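Enoyl-CoA hydratase/isomerase (Shewanella pealeana, PDB 4KPK) probably acts on acyl-CoA thioesters as a crotonase-like hydratase or isomerase. Local coordinates at residues Q37-S42 with I68-Q73; F63-I68 with L102-K107; K94-G99 with G143-G148; R125-L130 with L150-C155. One frame throughout, in Å; residues are numbered along the deposited sequence.

Interaction 1: Q37-S42 with I68-Q73; sequences QLHYLS and ISEMIQ. With EDO (1,2-ethanediol), chain B.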
loop_
_atom_site.group_PDB
_atom_site.type_symbol
_atom_site.label_atom_id
_atom_site.label_comp_id
_atom_site.label_asym_id
_atom_site.label_seq_id
_atom_site.Cartn_x
_atom_site.Cartn_y
_atom_site.Cartn_z
ATOM N N GLN A 37 36.172 -2.762 -20.365
ATOM C CA GLN A 37 35.483 -3.368 -21.460
ATOM C C GLN A 37 34.048 -2.901 -21.686
ATOM O O GLN A 37 33.624 -2.806 -22.821
ATOM C CB GLN A 37 35.493 -4.881 -21.277
ATOM C CG GLN A 37 36.927 -5.375 -21.441
ATOM C CD GLN A 37 37.187 -6.702 -20.807
ATOM O OE1 GLN A 37 36.432 -7.173 -19.964
ATOM N NE2 GLN A 37 38.268 -7.315 -21.209
ATOM N N LEU A 38 33.312 -2.550 -20.635
ATOM C CA LEU A 38 31.948 -1.985 -20.808
ATOM C C LEU A 38 31.935 -0.657 -21.567
ATOM O O LEU A 38 32.724 0.236 -21.261
ATOM C CB LEU A 38 31.281 -1.742 -19.437
ATOM C CG LEU A 38 31.184 -3.019 -18.604
ATOM C CD1 LEU A 38 30.732 -2.808 -17.157
ATOM C CD2 LEU A 38 30.300 -4.014 -19.346
ATOM N N HIS A 39 30.970 -0.519 -22.487
ATOM C CA HIS A 39 30.867 0.626 -23.387
ATOM C C HIS A 39 30.153 1.783 -22.698
ATOM O O HIS A 39 30.529 2.921 -22.895
ATOM C CB HIS A 39 30.076 0.254 -24.672
ATOM C CG HIS A 39 30.630 -0.932 -25.430
ATOM N ND1 HIS A 39 31.713 -0.833 -26.280
ATOM C CD2 HIS A 39 30.252 -2.241 -25.460
ATOM C CE1 HIS A 39 31.977 -2.025 -26.800
ATOM N NE2 HIS A 39 31.113 -2.899 -26.310
ATOM N N TYR A 40 29.100 1.450 -21.945
ATOM C CA TYR A 40 28.132 2.371 -21.405
ATOM C C TYR A 40 28.138 2.533 -19.915
ATOM O O TYR A 40 27.552 3.517 -19.371
ATOM C CB TYR A 40 26.740 1.924 -21.772
ATOM C CG TYR A 40 26.395 1.955 -23.232
ATOM C CD1 TYR A 40 27.190 2.598 -24.190
ATOM C CD2 TYR A 40 25.225 1.405 -23.647
ATOM C CE1 TYR A 40 26.813 2.632 -25.526
ATOM C CE2 TYR A 40 24.846 1.456 -24.958
ATOM C CZ TYR A 40 25.627 2.055 -25.886
ATOM O OH TYR A 40 25.156 2.049 -27.171
ATOM N N LEU A 41 28.814 1.620 -19.239
ATOM C CA LEU A 41 28.880 1.650 -17.780
ATOM C C LEU A 41 30.331 1.782 -17.315
ATOM O O LEU A 41 31.240 1.401 -18.040
ATOM C CB LEU A 41 28.305 0.346 -17.207
ATOM C CG LEU A 41 26.853 0.022 -17.524
ATOM C CD1 LEU A 41 26.453 -1.388 -17.041
ATOM C CD2 LEU A 41 25.981 1.096 -16.897
ATOM N N SER A 42 30.503 2.295 -16.085
ATOM C CA SER A 42 31.698 2.078 -15.265
ATOM C C SER A 42 31.336 1.211 -14.116
ATOM O O SER A 42 30.168 1.169 -13.671
ATOM C CB SER A 42 32.224 3.379 -14.587
ATOM O OG SER A 42 32.545 4.363 -15.526
ATOM N N ILE A 68 21.236 -2.405 -21.367
ATOM C CA ILE A 68 20.476 -3.444 -20.652
ATOM C C ILE A 68 21.435 -4.585 -20.350
ATOM O O ILE A 68 21.578 -4.992 -19.203
ATOM C CB ILE A 68 19.270 -3.996 -21.472
ATOM C CG1 ILE A 68 18.200 -2.923 -21.758
ATOM C CG2 ILE A 68 18.638 -5.194 -20.812
ATOM C CD1 ILE A 68 17.936 -2.016 -20.608
ATOM N N SER A 69 22.159 -5.031 -21.371
ATOM C CA SER A 69 22.994 -6.223 -21.217
ATOM C C SER A 69 24.196 -5.973 -20.334
ATOM O O SER A 69 24.586 -6.807 -19.478
ATOM C CB SER A 69 23.423 -6.772 -22.587
ATOM O OG SER A 69 24.687 -7.399 -22.478
ATOM N N GLU A 70 24.791 -4.793 -20.502
ATOM C CA GLU A 70 25.901 -4.428 -19.640
ATOM C C GLU A 70 25.474 -4.389 -18.174
ATOM O O GLU A 70 26.207 -4.793 -17.296
ATOM C CB GLU A 70 26.498 -3.103 -20.120
ATOM C CG GLU A 70 27.172 -3.253 -21.476
ATOM C CD GLU A 70 28.147 -2.165 -21.817
ATOM O OE1 GLU A 70 28.111 -1.060 -21.224
ATOM O OE2 GLU A 70 28.949 -2.404 -22.725
HETATM N N MSE A 71 24.266 -3.930 -17.903
HETATM C CA MSE A 71 23.780 -3.828 -16.514
HETATM C C MSE A 71 23.606 -5.194 -15.921
HETATM O O MSE A 71 23.983 -5.407 -14.772
HETATM C CB MSE A 71 22.488 -3.017 -16.511
HETATM C CG MSE A 71 22.824 -1.514 -16.425
HETATM SE SE MSE A 71 21.154 -0.464 -16.411
HETATM C CE MSE A 71 21.816 1.397 -16.554
ATOM N N ILE A 72 23.048 -6.134 -16.708
ATOM C CA ILE A 72 23.018 -7.569 -16.306
ATOM C C ILE A 72 24.396 -8.109 -15.939
ATOM O O ILE A 72 24.577 -8.700 -14.881
ATOM C CB ILE A 72 22.324 -8.441 -17.388
ATOM C CG1 ILE A 72 20.855 -7.985 -17.543
ATOM C CG2 ILE A 72 22.412 -9.956 -17.084
ATOM C CD1 ILE A 72 20.147 -8.506 -18.766
ATOM N N GLN A 73 25.387 -7.884 -16.793
ATOM C CA GLN A 73 26.726 -8.348 -16.532
ATOM C C GLN A 73 27.335 -7.788 -15.231
ATOM O O GLN A 73 27.981 -8.529 -14.487
ATOM C CB GLN A 73 27.654 -7.949 -17.682
ATOM C CG GLN A 73 27.492 -8.739 -18.959
ATOM C CD GLN A 73 28.403 -8.215 -20.044
ATOM O OE1 GLN A 73 29.625 -8.127 -19.856
ATOM N NE2 GLN A 73 27.818 -7.825 -21.179
HETATM C C1 EDO B . 33.455 2.655 -19.371
HETATM O O1 EDO B . 33.167 1.259 -19.295
HETATM C C2 EDO B . 33.726 3.041 -17.927
HETATM O O2 EDO B . 34.841 3.908 -17.828
#

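Interaction 2: F63-I68 with L102-K107; sequences FDEVMI and LNWMRK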
loop_
_atom_site.group_PDB
_atom_site.type_symbol
_atom_site.label_atom_id
_atom_site.label_comp_id
_atom_site.label_asym_id
_atom_site.label_seq_id
_atom_site.Cartn_x
_atom_site.Cartn_y
_atom_site.Cartn_z
ATOM N N PHE A 63 18.588 4.220 -22.552
ATOM C CA PHE A 63 18.707 2.776 -22.605
ATOM C C PHE A 63 18.618 2.254 -24.031
ATOM O O PHE A 63 17.736 2.625 -24.808
ATOM C CB PHE A 63 17.613 2.095 -21.801
ATOM C CG PHE A 63 17.762 2.223 -20.322
ATOM C CD1 PHE A 63 18.421 3.336 -19.736
ATOM C CD2 PHE A 63 17.208 1.258 -19.497
ATOM C CE1 PHE A 63 18.542 3.447 -18.359
ATOM C CE2 PHE A 63 17.306 1.387 -18.118
ATOM C CZ PHE A 63 17.972 2.486 -17.556
ATOM N N ASP A 64 19.506 1.334 -24.326
ATOM C CA ASP A 64 19.328 0.433 -25.447
ATOM C C ASP A 64 19.715 -0.986 -25.038
ATOM O O ASP A 64 19.976 -1.233 -23.836
ATOM C CB ASP A 64 20.101 0.966 -26.657
ATOM C CG ASP A 64 21.572 0.926 -26.465
ATOM O OD1 ASP A 64 22.073 0.332 -25.466
ATOM O OD2 ASP A 64 22.244 1.494 -27.336
ATOM N N GLU A 65 19.716 -1.919 -26.016
ATOM C CA GLU A 65 20.013 -3.358 -25.751
ATOM C C GLU A 65 21.396 -3.599 -25.110
ATOM O O GLU A 65 21.626 -4.484 -24.271
ATOM C CB GLU A 65 19.800 -4.181 -27.047
ATOM C CG GLU A 65 20.872 -4.056 -28.121
ATOM C CD GLU A 65 20.985 -2.725 -28.924
ATOM O OE1 GLU A 65 20.323 -1.674 -28.702
ATOM O OE2 GLU A 65 21.827 -2.740 -29.828
ATOM N N VAL A 66 22.322 -2.787 -25.501
ATOM C CA VAL A 66 23.644 -2.871 -24.970
ATOM C C VAL A 66 23.680 -2.434 -23.482
ATOM O O VAL A 66 24.207 -3.155 -22.682
ATOM C CB VAL A 66 24.622 -2.033 -25.852
ATOM C CG1 VAL A 66 25.986 -1.884 -25.178
ATOM C CG2 VAL A 66 24.771 -2.654 -27.244
HETATM N N MSE A 67 23.149 -1.252 -23.140
HETATM C CA MSE A 67 23.003 -0.810 -21.739
HETATM C C MSE A 67 22.346 -1.866 -20.889
HETATM O O MSE A 67 22.822 -2.145 -19.813
HETATM C CB MSE A 67 22.116 0.400 -21.648
HETATM C CG MSE A 67 21.834 0.896 -20.237
HETATM SE SE MSE A 67 23.066 2.401 -19.875
HETATM C CE MSE A 67 22.286 3.731 -21.049
ATOM N N ILE A 68 21.236 -2.405 -21.367
ATOM C CA ILE A 68 20.476 -3.444 -20.652
ATOM C C ILE A 68 21.435 -4.585 -20.350
ATOM O O ILE A 68 21.578 -4.992 -19.203
ATOM C CB ILE A 68 19.270 -3.996 -21.472
ATOM C CG1 ILE A 68 18.200 -2.923 -21.758
ATOM C CG2 ILE A 68 18.638 -5.194 -20.812
ATOM C CD1 ILE A 68 17.936 -2.016 -20.608
ATOM N N LEU A 102 16.330 6.572 -29.007
ATOM C CA LEU A 102 15.500 6.663 -30.240
ATOM C C LEU A 102 15.872 5.638 -31.326
ATOM O O LEU A 102 14.986 5.111 -32.019
ATOM C CB LEU A 102 15.566 8.064 -30.872
ATOM C CG LEU A 102 14.731 8.398 -32.135
ATOM C CD1 LEU A 102 13.259 8.158 -31.888
ATOM C CD2 LEU A 102 14.899 9.859 -32.611
ATOM N N ASN A 103 17.175 5.393 -31.487
ATOM C CA ASN A 103 17.643 4.443 -32.480
ATOM C C ASN A 103 17.204 3.071 -32.112
ATOM O O ASN A 103 16.846 2.295 -32.980
ATOM C CB ASN A 103 19.157 4.482 -32.621
ATOM C CG ASN A 103 19.584 5.447 -33.678
ATOM O OD1 ASN A 103 19.055 5.408 -34.786
ATOM N ND2 ASN A 103 20.506 6.352 -33.347
ATOM N N TRP A 104 17.200 2.788 -30.810
ATOM C CA TRP A 104 16.753 1.491 -30.292
ATOM C C TRP A 104 15.260 1.397 -30.529
ATOM O O TRP A 104 14.765 0.377 -30.971
ATOM C CB TRP A 104 17.105 1.329 -28.808
ATOM C CG TRP A 104 16.707 0.053 -28.173
ATOM C CD1 TRP A 104 16.891 -1.214 -28.674
ATOM C CD2 TRP A 104 16.123 -0.105 -26.881
ATOM N NE1 TRP A 104 16.436 -2.139 -27.785
ATOM C CE2 TRP A 104 15.948 -1.502 -26.672
ATOM C CE3 TRP A 104 15.714 0.796 -25.875
ATOM C CZ2 TRP A 104 15.383 -2.036 -25.481
ATOM C CZ3 TRP A 104 15.119 0.276 -24.669
ATOM C CH2 TRP A 104 14.960 -1.146 -24.498
HETATM N N MSE A 105 14.538 2.476 -30.281
HETATM C CA MSE A 105 13.104 2.428 -30.499
HETATM C C MSE A 105 12.754 2.140 -31.949
HETATM O O MSE A 105 11.777 1.425 -32.203
HETATM C CB MSE A 105 12.437 3.707 -30.030
HETATM C CG MSE A 105 12.592 3.948 -28.526
HETATM SE SE MSE A 105 11.646 5.623 -28.021
HETATM C CE MSE A 105 12.889 7.141 -28.121
ATOM N N ARG A 106 13.462 2.742 -32.902
ATOM C CA ARG A 106 13.220 2.438 -34.333
ATOM C C ARG A 106 13.397 0.963 -34.642
ATOM O O ARG A 106 12.669 0.407 -35.447
ATOM C CB ARG A 106 14.184 3.177 -35.242
ATOM C CG ARG A 106 13.892 4.673 -35.372
ATOM C CD ARG A 106 14.961 5.359 -36.189
ATOM N NE ARG A 106 14.930 6.793 -35.953
ATOM C CZ ARG A 106 14.059 7.652 -36.503
ATOM N NH1 ARG A 106 13.096 7.249 -37.330
ATOM N NH2 ARG A 106 14.155 8.946 -36.223
ATOM N N LYS A 107 14.406 0.361 -34.039
ATOM C CA LYS A 107 14.653 -1.070 -34.225
ATOM C C LYS A 107 13.492 -1.901 -33.668
ATOM O O LYS A 107 13.021 -2.818 -34.346
ATOM C CB LYS A 107 15.968 -1.505 -33.577
ATOM C CG LYS A 107 17.172 -0.692 -34.050
ATOM C CD LYS A 107 18.437 -1.432 -33.661
ATOM C CE LYS A 107 19.718 -0.681 -33.968
ATOM N NZ LYS A 107 20.782 -1.532 -33.379
HETATM O O HOH W 1 20.057 0.401 -30.744
#

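Interaction 3: K94-G99 with G143-G148; sequences KNFSAG and GAAFGG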
loop_
_atom_site.group_PDB
_atom_site.type_symbol
_atom_site.label_atom_id
_atom_site.label_comp_id
_atom_site.label_asym_id
_atom_site.label_seq_id
_atom_site.Cartn_x
_atom_site.Cartn_y
_atom_site.Cartn_z
ATOM N N LYS A 94 24.183 15.298 -16.227
ATOM C CA LYS A 94 23.093 16.022 -15.573
ATOM C C LYS A 94 21.811 15.194 -15.361
ATOM O O LYS A 94 20.968 15.583 -14.571
ATOM C CB LYS A 94 22.713 17.250 -16.415
ATOM C CG LYS A 94 23.890 18.106 -16.810
ATOM C CD LYS A 94 24.326 18.984 -15.663
ATOM C CE LYS A 94 23.397 20.181 -15.555
ATOM N NZ LYS A 94 23.458 20.793 -14.197
ATOM N N ASN A 95 21.682 14.066 -16.065
ATOM C CA ASN A 95 20.472 13.290 -16.107
ATOM C C ASN A 95 20.758 11.796 -15.894
ATOM O O ASN A 95 21.636 11.211 -16.492
ATOM C CB ASN A 95 19.758 13.504 -17.459
ATOM C CG ASN A 95 19.252 14.942 -17.656
ATOM O OD1 ASN A 95 19.692 15.626 -18.572
ATOM N ND2 ASN A 95 18.368 15.415 -16.779
ATOM N N PHE A 96 19.929 11.174 -15.088
ATOM C CA PHE A 96 20.110 9.789 -14.724
ATOM C C PHE A 96 19.868 8.840 -15.973
ATOM O O PHE A 96 20.762 8.136 -16.356
ATOM C CB PHE A 96 19.205 9.467 -13.512
ATOM C CG PHE A 96 19.370 8.053 -13.013
ATOM C CD1 PHE A 96 20.341 7.754 -12.063
ATOM C CD2 PHE A 96 18.556 7.021 -13.527
ATOM C CE1 PHE A 96 20.521 6.462 -11.600
ATOM C CE2 PHE A 96 18.729 5.706 -13.081
ATOM C CZ PHE A 96 19.699 5.423 -12.095
ATOM N N SER A 97 18.700 8.902 -16.614
ATOM C CA SER A 97 18.491 8.356 -17.971
ATOM C C SER A 97 17.358 9.152 -18.561
ATOM O O SER A 97 16.324 9.323 -17.907
ATOM C CB SER A 97 18.104 6.837 -17.947
ATOM O OG SER A 97 17.790 6.342 -19.278
ATOM N N ALA A 98 17.517 9.683 -19.766
ATOM C CA ALA A 98 16.365 10.208 -20.495
ATOM C C ALA A 98 15.471 9.046 -21.012
ATOM O O ALA A 98 14.545 9.296 -21.748
ATOM C CB ALA A 98 16.787 11.093 -21.666
ATOM N N GLY A 99 15.717 7.804 -20.595
ATOM C CA GLY A 99 14.800 6.723 -20.918
ATOM C C GLY A 99 15.331 6.104 -22.181
ATOM O O GLY A 99 16.538 5.903 -22.316
ATOM N N GLY A 143 18.595 14.787 -11.892
ATOM C CA GLY A 143 17.671 15.116 -12.989
ATOM C C GLY A 143 16.718 14.037 -13.554
ATOM O O GLY A 143 16.049 13.302 -12.830
ATOM N N ALA A 144 16.629 13.965 -14.873
ATOM C CA ALA A 144 15.633 13.104 -15.530
ATOM C C ALA A 144 15.945 11.656 -15.260
ATOM O O ALA A 144 17.092 11.251 -15.291
ATOM C CB ALA A 144 15.593 13.359 -17.027
ATOM N N ALA A 145 14.892 10.903 -14.940
ATOM C CA ALA A 145 14.975 9.435 -14.790
ATOM C C ALA A 145 13.762 8.836 -15.427
ATOM O O ALA A 145 12.799 8.541 -14.725
ATOM C CB ALA A 145 15.027 9.077 -13.316
ATOM N N PHE A 146 13.763 8.790 -16.758
ATOM C CA PHE A 146 12.581 8.435 -17.539
ATOM C C PHE A 146 12.733 6.946 -17.990
ATOM O O PHE A 146 13.839 6.399 -17.941
ATOM C CB PHE A 146 12.449 9.364 -18.763
ATOM C CG PHE A 146 12.222 10.836 -18.421
ATOM C CD1 PHE A 146 11.483 11.230 -17.310
ATOM C CD2 PHE A 146 12.725 11.836 -19.255
ATOM C CE1 PHE A 146 11.275 12.580 -17.020
ATOM C CE2 PHE A 146 12.502 13.174 -18.972
ATOM C CZ PHE A 146 11.787 13.545 -17.849
ATOM N N GLY A 147 11.635 6.326 -18.404
ATOM C CA GLY A 147 11.653 4.970 -19.019
ATOM C C GLY A 147 12.048 3.884 -18.010
ATOM O O GLY A 147 11.610 3.924 -16.857
ATOM N N GLY A 148 12.892 2.929 -18.426
ATOM C CA GLY A 148 13.280 1.785 -17.570
ATOM C C GLY A 148 13.997 2.182 -16.277
ATOM O O GLY A 148 14.119 1.349 -15.339
#

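Interaction 4: R125-L130 with L150-C155; sequences RLMSML and LGLICC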
loop_
_atom_site.group_PDB
_atom_site.type_symbol
_atom_site.label_atom_id
_atom_site.label_comp_id
_atom_site.label_asym_id
_atom_site.label_seq_id
_atom_site.Cartn_x
_atom_site.Cartn_y
_atom_site.Cartn_z
ATOM N N ARG A 125 14.466 -9.641 -17.066
ATOM C CA ARG A 125 15.560 -10.322 -16.361
ATOM C C ARG A 125 16.445 -9.288 -15.620
ATOM O O ARG A 125 16.822 -9.480 -14.471
ATOM C CB ARG A 125 16.390 -11.130 -17.386
ATOM C CG ARG A 125 17.625 -11.838 -16.849
ATOM C CD ARG A 125 18.402 -12.607 -17.958
ATOM N NE ARG A 125 19.448 -13.467 -17.397
ATOM C CZ ARG A 125 19.219 -14.623 -16.728
ATOM N NH1 ARG A 125 17.990 -15.073 -16.504
ATOM N NH2 ARG A 125 20.232 -15.337 -16.260
ATOM N N LEU A 126 16.793 -8.207 -16.288
ATOM C CA LEU A 126 17.469 -7.052 -15.584
ATOM C C LEU A 126 16.721 -6.588 -14.295
ATOM O O LEU A 126 17.284 -6.611 -13.230
ATOM C CB LEU A 126 17.662 -5.877 -16.539
ATOM C CG LEU A 126 18.264 -4.590 -15.899
ATOM C CD1 LEU A 126 19.498 -4.939 -15.094
ATOM C CD2 LEU A 126 18.522 -3.504 -16.900
HETATM N N MSE A 127 15.462 -6.228 -14.364
HETATM C CA MSE A 127 14.730 -5.776 -13.192
HETATM C C MSE A 127 14.642 -6.830 -12.105
HETATM O O MSE A 127 14.791 -6.556 -10.908
HETATM C CB MSE A 127 13.340 -5.421 -13.604
HETATM C CG MSE A 127 13.155 -4.235 -14.518
HETATM SE SE MSE A 127 13.991 -2.528 -13.930
HETATM C CE MSE A 127 14.390 -1.840 -15.737
ATOM N N SER A 128 14.337 -8.067 -12.508
ATOM C CA SER A 128 14.235 -9.137 -11.541
ATOM C C SER A 128 15.526 -9.377 -10.758
ATOM O O SER A 128 15.498 -9.436 -9.515
ATOM C CB SER A 128 13.783 -10.444 -12.228
ATOM O OG SER A 128 13.483 -11.396 -11.234
HETATM N N MSE A 129 16.649 -9.497 -11.458
HETATM C CA MSE A 129 17.922 -9.671 -10.808
HETATM C C MSE A 129 18.284 -8.506 -9.902
HETATM O O MSE A 129 18.910 -8.715 -8.856
HETATM C CB MSE A 129 19.125 -9.727 -11.752
HETATM C CG MSE A 129 19.099 -10.944 -12.685
HETATM SE SE MSE A 129 20.747 -11.005 -13.792
HETATM C CE MSE A 129 21.919 -9.881 -12.704
ATOM N N LEU A 130 17.966 -7.293 -10.291
ATOM C CA LEU A 130 18.193 -6.167 -9.368
ATOM C C LEU A 130 17.311 -6.236 -8.153
ATOM O O LEU A 130 17.767 -6.151 -7.023
ATOM C CB LEU A 130 17.935 -4.838 -10.084
ATOM C CG LEU A 130 18.135 -3.580 -9.211
ATOM C CD1 LEU A 130 19.522 -3.518 -8.591
ATOM C CD2 LEU A 130 17.827 -2.331 -10.018
ATOM N N LEU A 150 13.074 4.421 -14.037
ATOM C CA LEU A 150 12.139 4.340 -12.963
ATOM C C LEU A 150 12.029 2.923 -12.412
ATOM O O LEU A 150 11.914 2.769 -11.188
ATOM C CB LEU A 150 10.808 4.837 -13.422
ATOM C CG LEU A 150 9.759 5.014 -12.329
ATOM C CD1 LEU A 150 10.223 5.924 -11.211
ATOM C CD2 LEU A 150 8.520 5.575 -13.005
ATOM N N GLY A 151 12.112 1.896 -13.271
ATOM C CA GLY A 151 12.071 0.500 -12.786
ATOM C C GLY A 151 13.268 0.182 -11.923
ATOM O O GLY A 151 13.178 -0.306 -10.806
ATOM N N LEU A 152 14.433 0.489 -12.407
ATOM C CA LEU A 152 15.581 0.355 -11.550
ATOM C C LEU A 152 15.417 1.019 -10.218
ATOM O O LEU A 152 15.805 0.461 -9.203
ATOM C CB LEU A 152 16.834 0.951 -12.208
ATOM C CG LEU A 152 17.211 0.321 -13.578
ATOM C CD1 LEU A 152 18.416 1.069 -14.076
ATOM C CD2 LEU A 152 17.469 -1.183 -13.551
ATOM N N ILE A 153 14.923 2.247 -10.198
ATOM C CA ILE A 153 14.768 2.953 -8.924
ATOM C C ILE A 153 13.791 2.209 -8.035
ATOM O O ILE A 153 14.059 1.928 -6.890
ATOM C CB ILE A 153 14.241 4.379 -9.159
ATOM C CG1 ILE A 153 15.333 5.177 -9.820
ATOM C CG2 ILE A 153 13.738 4.957 -7.843
ATOM C CD1 ILE A 153 14.814 6.360 -10.592
ATOM N N CYS A 154 12.667 1.830 -8.598
ATOM C CA CYS A 154 11.727 0.970 -7.889
ATOM C C CYS A 154 12.199 -0.415 -7.512
ATOM O O CYS A 154 11.578 -1.021 -6.648
ATOM C CB CYS A 154 10.399 0.912 -8.619
ATOM S SG CYS A 154 9.748 2.594 -8.529
ATOM N N CYS A 155 13.304 -0.877 -8.090
ATOM C CA CYS A 155 13.897 -2.165 -7.751
ATOM C C CYS A 155 14.942 -2.041 -6.643
ATOM O O CYS A 155 15.344 -3.041 -6.055
ATOM C CB CYS A 155 14.485 -2.821 -9.003
ATOM S SG CYS A 155 13.205 -3.508 -10.046
HETATM O O HOH W 2 17.437 -4.275 -4.893
#

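Interaction 1: Q37-S42 with I68-Q73
The carboxylate of Glu70 reaches from its helix into the turn at Leu38-Tyr40 and takes up two successive backbone N-H groups, one on each oxygen. His39 N gives a nearly straight bond to Glu70 OE2 (2.8 Å, 175°), meeting it on the syn side but 18° out of the carboxylate plane. Tyr40 N bonds to Glu70 OE1, also 2.8 Å long, by way of the syn lone pair. Held at both oxygens, the carboxylate is probably restrained from turning. Its chain leaves the helix with CG anti to the carbonyl carbon (chi1 -67°) and stays extended, which carries the charge across to the turn. In the crotonase-like fold of this protein, the contact fastens the link between helix 30-37 and the edge strand 41-46 onto helix 65-80. The apolar packing is tight around Leu41 and Leu38: Leu41 CD1 sits 3.5 Å from Glu70 CB and 3.7 Å from CG of Met71, a selenomethionine, and Leu38 CD2 lies 3.8 Å from Glu70 CD, the two chains running antiparallel past one another. The Tyr40 hydroxyl has its partner elsewhere, in a hydrogen bond to Asp64. Toward solvent the contact thins. The exposed His39 ring lies nearly coplanar with the carboxylate and brings its edge up, CD2 standing 3.0 Å from Glu70 OE2, while exposed Gln73 approaches no nearer than 4.2 Å, from its OE1 to Leu38 CD2. A 1,2-ethanediol, probably from the crystallisation liquor, lies by the carbonyls of Leu38 and Leu41, but its placement there is doubtful.

Interaction 2: F63-I68 with L102-K107
Trp104 lays one face of its indole over the backbone of Asp64 and Glu65, just where helix 65-80 begins. Asp64 is the N-cap of that helix, its OD1 accepting from Met67 N at 3.0 Å; the indole thus lies over a capped helix start in this crotonase-like fold, at the periphery of the chain. From its root outward, Trp104 CB first meets Asp64 CB at 3.7 Å. With CG anti to the backbone N (chi1 -180°), the ring then swings across the turn, and Asp64 CA makes a CH-pi contact 3.9 Å from the centroid of the five-membered ring. On the pyrrole side CD1 comes within 3.5 Å of Glu65 OE1, and NE1 passes above Glu65 N while holding a weak hydrogen bond to Asp119. On the benzene side CE3 is 2.9 Å from Phe63 O, which approaches obliquely, and CZ3 reaches Phe63 CB at 4.2 Å. Replacing Trp104 by an alanine would probably uncover the backbone at Asp64 and open a gap beside Phe63 O, leaving Asp119 without its indole partner. Leu102, Met105 and Arg106, on the same helix, pack against Phe284 and Phe285 of the second subunit. At the outer rim Glu65 and Lys107 form a long salt bridge, supplemented by a water that donates to Glu65 OE1 at 2.9 Å and weakly accepts from Lys107 NZ at 3.3 Å.

Interaction 3: K94-G99 with G143-G148
The backbones of 94-99 and 143-148 run side by side in the same direction, their end-to-end lines 11° apart, with Ser97 and Ala145 joined by a single parallel beta bridge. Ala144 O receives Ser97 N at 3.1 Å and, weakly, Phe96 N, while Ser97 O takes a nearly straight bond from Phe146 N (2.9 Å, 171°). Farther along, Gly99 CA makes a CA-H...O contact of 3.1 Å with Phe146 O. Glycines permit this closeness: a side chain on Gly143 would run into Lys94 O, and one on Gly147 into Gly99 CA. Ser97 OG closes an ST turn by accepting from Gly99 N at 2.9 Å, and it is also hydrogen-bonded to Asn61 O. Phe96, its CG anti to the backbone N (chi1 -177°), sends its ring inward, where CD2 touches Ala145 CB at 4.1 Å. One face of the Phe146 ring lies over Ala144 CB, and its edge is presented to Ala98 O, which lies 3.6 Å from Phe146 CB. The amide end of Asn95 lies against Ala144, though which way round it sits is uncertain; an alanine here would probably leave the backbone and methyl group of Ala144 without their cover. In crotonase-like enzymes the oxyanion hole is made of backbone N-H groups from two such loops, and this pairing is consistent with that role. The two loops follow the neighbouring parallel strands 86-91 and 137-141 and lead toward helices 102-109 and 148-155, with Phe96 packing on Thr139 and Val141 of the strand and on Ala149 of the helix.

Interaction 4: R125-L130 with L150-C155
Met127, a selenomethionine, lays its selenium over the backbone of the facing helix, SE standing 3.4 Å from both Gly151 C and Leu152 N. Two helices of the crotonase-like core, 113-132 and 148-155, meet here nearly parallel, their local axes 9.3 Å apart at closest approach and crossing at -20°. A glycine suits position 151, because a CB there would clash with the selenium. Met127 leaves its helix with CG anti to the carbonyl carbon (chi1 -67°) and then bends twice, which lets SE and CE lie crosswise to Leu152. Leu152 CD2 touches that selenium at 3.7 Å, and on another flank it meets Leu130 CD2, also at 3.7 Å. Leu126 CD2 adds a looser approach to the same leucine methyl. One turn on, Leu130 CD2 presses on Cys155 CB and on Leu152 O, 3.5 Å from each, so a single methyl touches two residues three apart on the other helix. The cysteine sulfur lies beside Met127, 4.0 Å from its CB. All six touching residues are buried, and the apolar surface continues past them: Leu126 packs on Met71 and Leu75 of helix 65-80, and Tyr184 covers Met127 and Cys155. Elsewhere on helix 148-155, Ile153 and Cys154 pack against Arg192 of the third subunit. Polar bridging appears at the C-terminal end of the contact, where one water donates to both Leu130 O, at 2.9 Å, and Cys155 O, at 2.7 Å.

Overall arrangement
Interactions 1 and 2 share Ile68 and helix 65-80, with centres 13 Å apart, and meet where Tyr40 OH lies 3.0 Å from Asp64 OD2, a probable hydrogen bond. Phe63 ties interaction 2 to interaction 3: its N is 2.7 Å from Gly99 O, and its CZ packs 3.8 Å from Leu152 CD1 of interaction 4. Interactions 1 and 3 do not touch, their nearest atoms being about 6 Å apart. The centre of interaction 4 lies about 5 Å from that of the chain; it meets interaction 1 at Met71 and Leu126 and interaction 3 at Met127 CE and Gly148 O. By family resemblance, the loops of interaction 3 probably border the active site.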